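Local structure of cellulosomal scaffoldin anchoring protein C (Acetivibrio cellulolyticus, 4UYP) at residues C[20-25]-C[90-95]. The protein anchors cellulosomes to the cell surface, its cohesin domains, here the third, binding the dockerin of the adaptor scaffoldin ScaB. Residues are numbered along the deposited sequence; the frame is centred on the assembly and turned at random. Where two conformers were deposited one is given.
Sequences PITFTN and DGVFAT
Phe23 reaches across to Phe93 where two antiparallel strands of the cohesin beta-sandwich pair, 20-24 with 91-95. Followed outward, its CB lies only loosely near Gly91 O; CD1 and CD2 both lie beneath Phe93 CB, at nearly equal distance, CE1 and CE2 close on Phe93 CB and CD1 respectively, and CZ ends over the Phe93 ring, 3.4 Å from Phe93 CG. The planes are nearly parallel, 16° apart, but slid so far that the rings barely overlap; in return Phe93 CB sits over the Phe23 face as a CH-pi donor, 3.8 Å from the centroid. Flat phenyl rings suit this inner side, where Phe121 and Phe62 meet Phe23 and Phe93 edge-to-face.

The strand is interrupted by a classic beta bulge at Phe93 and Ala94, which both face Ile21. Ile21 O accepts a hydrogen bond from Phe93 N at 2.8 Å and a weak one from Ala94 N, while Ile21 N donates to Ala94 O. The extra residue lets consecutive Phe93 and Ala94 both serve the inner side: Phe93 CB is directed at strand 20-24, and its ring reaches Met75 and Phe77. Gly91 tolerates backbone angles at which a CB would strike the preceding carbonyl, and exchanges two hydrogen bonds with Phe23.

Asp90's short carboxylate reaches two successive amides: OD2 accepts from Asn25 N at 2.9 Å, 35° out of the carboxylate plane, and OD1 from Val26 N. A water joins OD2 to Asn25 OD1, while Asn25 ND2 donates to Met1 O. Backbone bonds and aromatic packing thus hold the strands, and Asp90 probably fixes the chain leaving strand 16-24.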
ATOM      1  N   PRO C  20     -17.275   5.612  -2.341  1.00  9.36           N
ATOM      2  CA  PRO C  20     -17.038   7.068  -2.066  1.00  9.62           C
ATOM      3  C   PRO C  20     -15.942   7.250  -1.023  1.00 11.07           C
ATOM      4  O   PRO C  20     -15.845   6.501  -0.073  1.00 11.71           O
ATOM      5  CB  PRO C  20     -18.390   7.565  -1.574  1.00 11.57           C
ATOM      6  CG  PRO C  20     -18.995   6.371  -0.866  1.00 15.14           C
ATOM      7  CD  PRO C  20     -18.492   5.124  -1.656  1.00 11.18           C
ATOM      8  N   ILE C  21     -15.148   8.285  -1.241  1.00 10.12           N
ATOM      9  CA  ILE C  21     -14.144   8.702  -0.285  0.50  9.38           C
ATOM     10  C   ILE C  21     -14.638  10.045   0.295  1.00  9.66           C
ATOM     11  O   ILE C  21     -14.771  11.052  -0.432  1.00 10.93           O
ATOM     12  CB  ILE C  21     -12.739   8.835  -0.865  0.50  9.06           C
ATOM     13  CG1 ILE C  21     -12.203   7.513  -1.485  0.50  9.27           C
ATOM     14  CG2 ILE C  21     -11.783   9.424   0.198  0.50 10.21           C
ATOM     15  CD1 ILE C  21     -11.173   7.666  -2.562  0.50 10.08           C
ATOM     16  N   THR C  22     -14.917  10.038   1.608  1.00  9.82           N
ATOM     17  CA  THR C  22     -15.577  11.159   2.295  0.50 10.63           C
ATOM     18  C   THR C  22     -14.584  11.763   3.270  1.00 10.51           C
ATOM     19  O   THR C  22     -13.838  11.047   3.949  1.00 11.41           O
ATOM     20  CB  THR C  22     -16.856  10.745   3.089  0.50 11.19           C
ATOM     21  OG1 THR C  22     -17.748  10.033   2.222  0.50 11.35           O
ATOM     22  CG2 THR C  22     -17.572  11.964   3.802  0.50 12.43           C
ATOM     23  N   PHE C  23     -14.573  13.084   3.368  1.00  9.74           N
ATOM     24  CA  PHE C  23     -13.795  13.743   4.412  1.00 10.39           C
ATOM     25  C   PHE C  23     -14.765  14.445   5.427  1.00 10.38           C
ATOM     26  O   PHE C  23     -15.739  15.131   5.059  1.00 11.84           O
ATOM     27  CB  PHE C  23     -13.031  14.931   3.815  1.00  9.98           C
ATOM     28  CG  PHE C  23     -11.911  14.608   2.820  1.00  9.64           C
ATOM     29  CD1 PHE C  23     -11.460  13.288   2.619  1.00  9.12           C
ATOM     30  CD2 PHE C  23     -11.321  15.649   2.070  1.00  9.75           C
ATOM     31  CE1 PHE C  23     -10.427  13.021   1.674  1.00 10.32           C
ATOM     32  CE2 PHE C  23     -10.252  15.390   1.201  1.00  9.80           C
ATOM     33  CZ  PHE C  23      -9.810  14.081   1.000  1.00 10.07           C
ATOM     34  N   THR C  24     -14.469  14.168   6.696  1.00 10.90           N
ATOM     35  CA  THR C  24     -15.281  14.693   7.825  0.50 11.94           C
ATOM     36  C   THR C  24     -14.339  15.481   8.725  1.00 11.66           C
ATOM     37  O   THR C  24     -13.212  15.146   8.914  1.00 12.64           O
ATOM     38  CB  THR C  24     -16.030  13.502   8.513  0.50 11.23           C
ATOM     39  OG1 THR C  24     -17.072  13.077   7.594  0.50 12.43           O
ATOM     40  CG2 THR C  24     -16.824  13.973   9.782  0.50 11.06           C
ATOM     41  N   ASN C  25     -14.901  16.524   9.370  1.00 12.38           N
ATOM     42  CA  ASN C  25     -14.113  17.418  10.275  1.00 13.44           C
ATOM     43  C   ASN C  25     -12.934  18.071   9.526  1.00 10.83           C
ATOM     44  O   ASN C  25     -11.775  18.184   9.995  1.00 13.49           O
ATOM     45  CB  ASN C  25     -13.566  16.669  11.500  1.00 13.62           C
ATOM     46  CG  ASN C  25     -14.640  15.987  12.299  1.00 16.08           C
ATOM     47  OD1 ASN C  25     -15.772  16.387  12.368  1.00 19.13           O
ATOM     48  ND2 ASN C  25     -14.272  14.841  12.784  1.00 20.91           N
ATOM     49  N   ASP C  90     -16.978  19.640   4.684  1.00 13.00           N
ATOM     50  CA  ASP C  90     -17.039  18.165   4.660  1.00 11.68           C
ATOM     51  C   ASP C  90     -17.821  17.689   3.479  1.00 12.40           C
ATOM     52  O   ASP C  90     -18.712  18.326   2.986  1.00 14.11           O
ATOM     53  CB  ASP C  90     -17.731  17.646   5.919  1.00 12.47           C
ATOM     54  CG  ASP C  90     -17.001  17.956   7.213  1.00 12.52           C
ATOM     55  OD1 ASP C  90     -15.901  18.522   7.185  1.00 13.03           O
ATOM     56  OD2 ASP C  90     -17.482  17.438   8.275  1.00 15.69           O
ATOM     57  N   GLY C  91     -17.407  16.490   2.980  1.00 11.45           N
ATOM     58  CA  GLY C  91     -18.210  15.945   1.862  1.00 12.59           C
ATOM     59  C   GLY C  91     -17.419  14.912   1.136  1.00 11.41           C
ATOM     60  O   GLY C  91     -16.458  14.373   1.617  1.00 11.14           O
ATOM     61  N   VAL C  92     -17.905  14.594  -0.065  1.00 11.33           N
ATOM     62  CA  VAL C  92     -17.250  13.576  -0.905  1.00 11.26           C
ATOM     63  C   VAL C  92     -16.093  14.185  -1.691  1.00  9.63           C
ATOM     64  O   VAL C  92     -16.273  15.160  -2.518  1.00 10.38           O
ATOM     65  CB  VAL C  92     -18.287  12.988  -1.873  1.00 11.03           C
ATOM     66  CG1 VAL C  92     -17.629  11.918  -2.766  1.00 12.07           C
ATOM     67  CG2 VAL C  92     -19.437  12.303  -1.049  1.00 13.36           C
ATOM     68  N   PHE C  93     -14.909  13.615  -1.481  1.00  8.88           N
ATOM     69  CA  PHE C  93     -13.743  14.024  -2.197  1.00  8.61           C
ATOM     70  C   PHE C  93     -13.721  13.365  -3.575  1.00  9.81           C
ATOM     71  O   PHE C  93     -13.400  14.048  -4.547  1.00  9.59           O
ATOM     72  CB  PHE C  93     -12.513  13.573  -1.378  1.00  8.94           C
ATOM     73  CG  PHE C  93     -11.215  13.719  -2.083  1.00  8.43           C
ATOM     74  CD1 PHE C  93     -10.722  15.042  -2.365  1.00 10.52           C
ATOM     75  CD2 PHE C  93     -10.437  12.632  -2.370  1.00 10.32           C
ATOM     76  CE1 PHE C  93      -9.448  15.205  -2.976  1.00 11.22           C
ATOM     77  CE2 PHE C  93      -9.196  12.804  -3.014  1.00 11.47           C
ATOM     78  CZ  PHE C  93      -8.765  14.072  -3.318  1.00 10.13           C
ATOM     79  N   ALA C  94     -13.986  12.042  -3.655  1.00  8.92           N
ATOM     80  CA  ALA C  94     -13.920  11.316  -4.940  1.00  8.87           C
ATOM     81  C   ALA C  94     -14.650  10.055  -4.752  1.00  8.78           C
ATOM     82  O   ALA C  94     -14.859   9.587  -3.611  1.00 10.83           O
ATOM     83  CB  ALA C  94     -12.453  11.078  -5.370  1.00  9.18           C
ATOM     84  N   THR C  95     -15.024   9.409  -5.859  1.00  8.78           N
ATOM     85  CA  THR C  95     -15.650   8.086  -5.838  0.50  7.84           C
ATOM     86  C   THR C  95     -14.904   7.203  -6.808  1.00  8.94           C
ATOM     87  O   THR C  95     -14.665   7.604  -7.949  1.00  9.19           O
ATOM     88  CB  THR C  95     -17.101   8.182  -6.226  0.50  7.10           C
ATOM     89  OG1 THR C  95     -17.777   9.066  -5.295  0.50  7.15           O
ATOM     90  CG2 THR C  95     -17.822   6.805  -6.151  0.50  5.74           C
TER
HETATM   91  O   HOH W   1     -17.411  18.645  10.702  1.00 37.28           O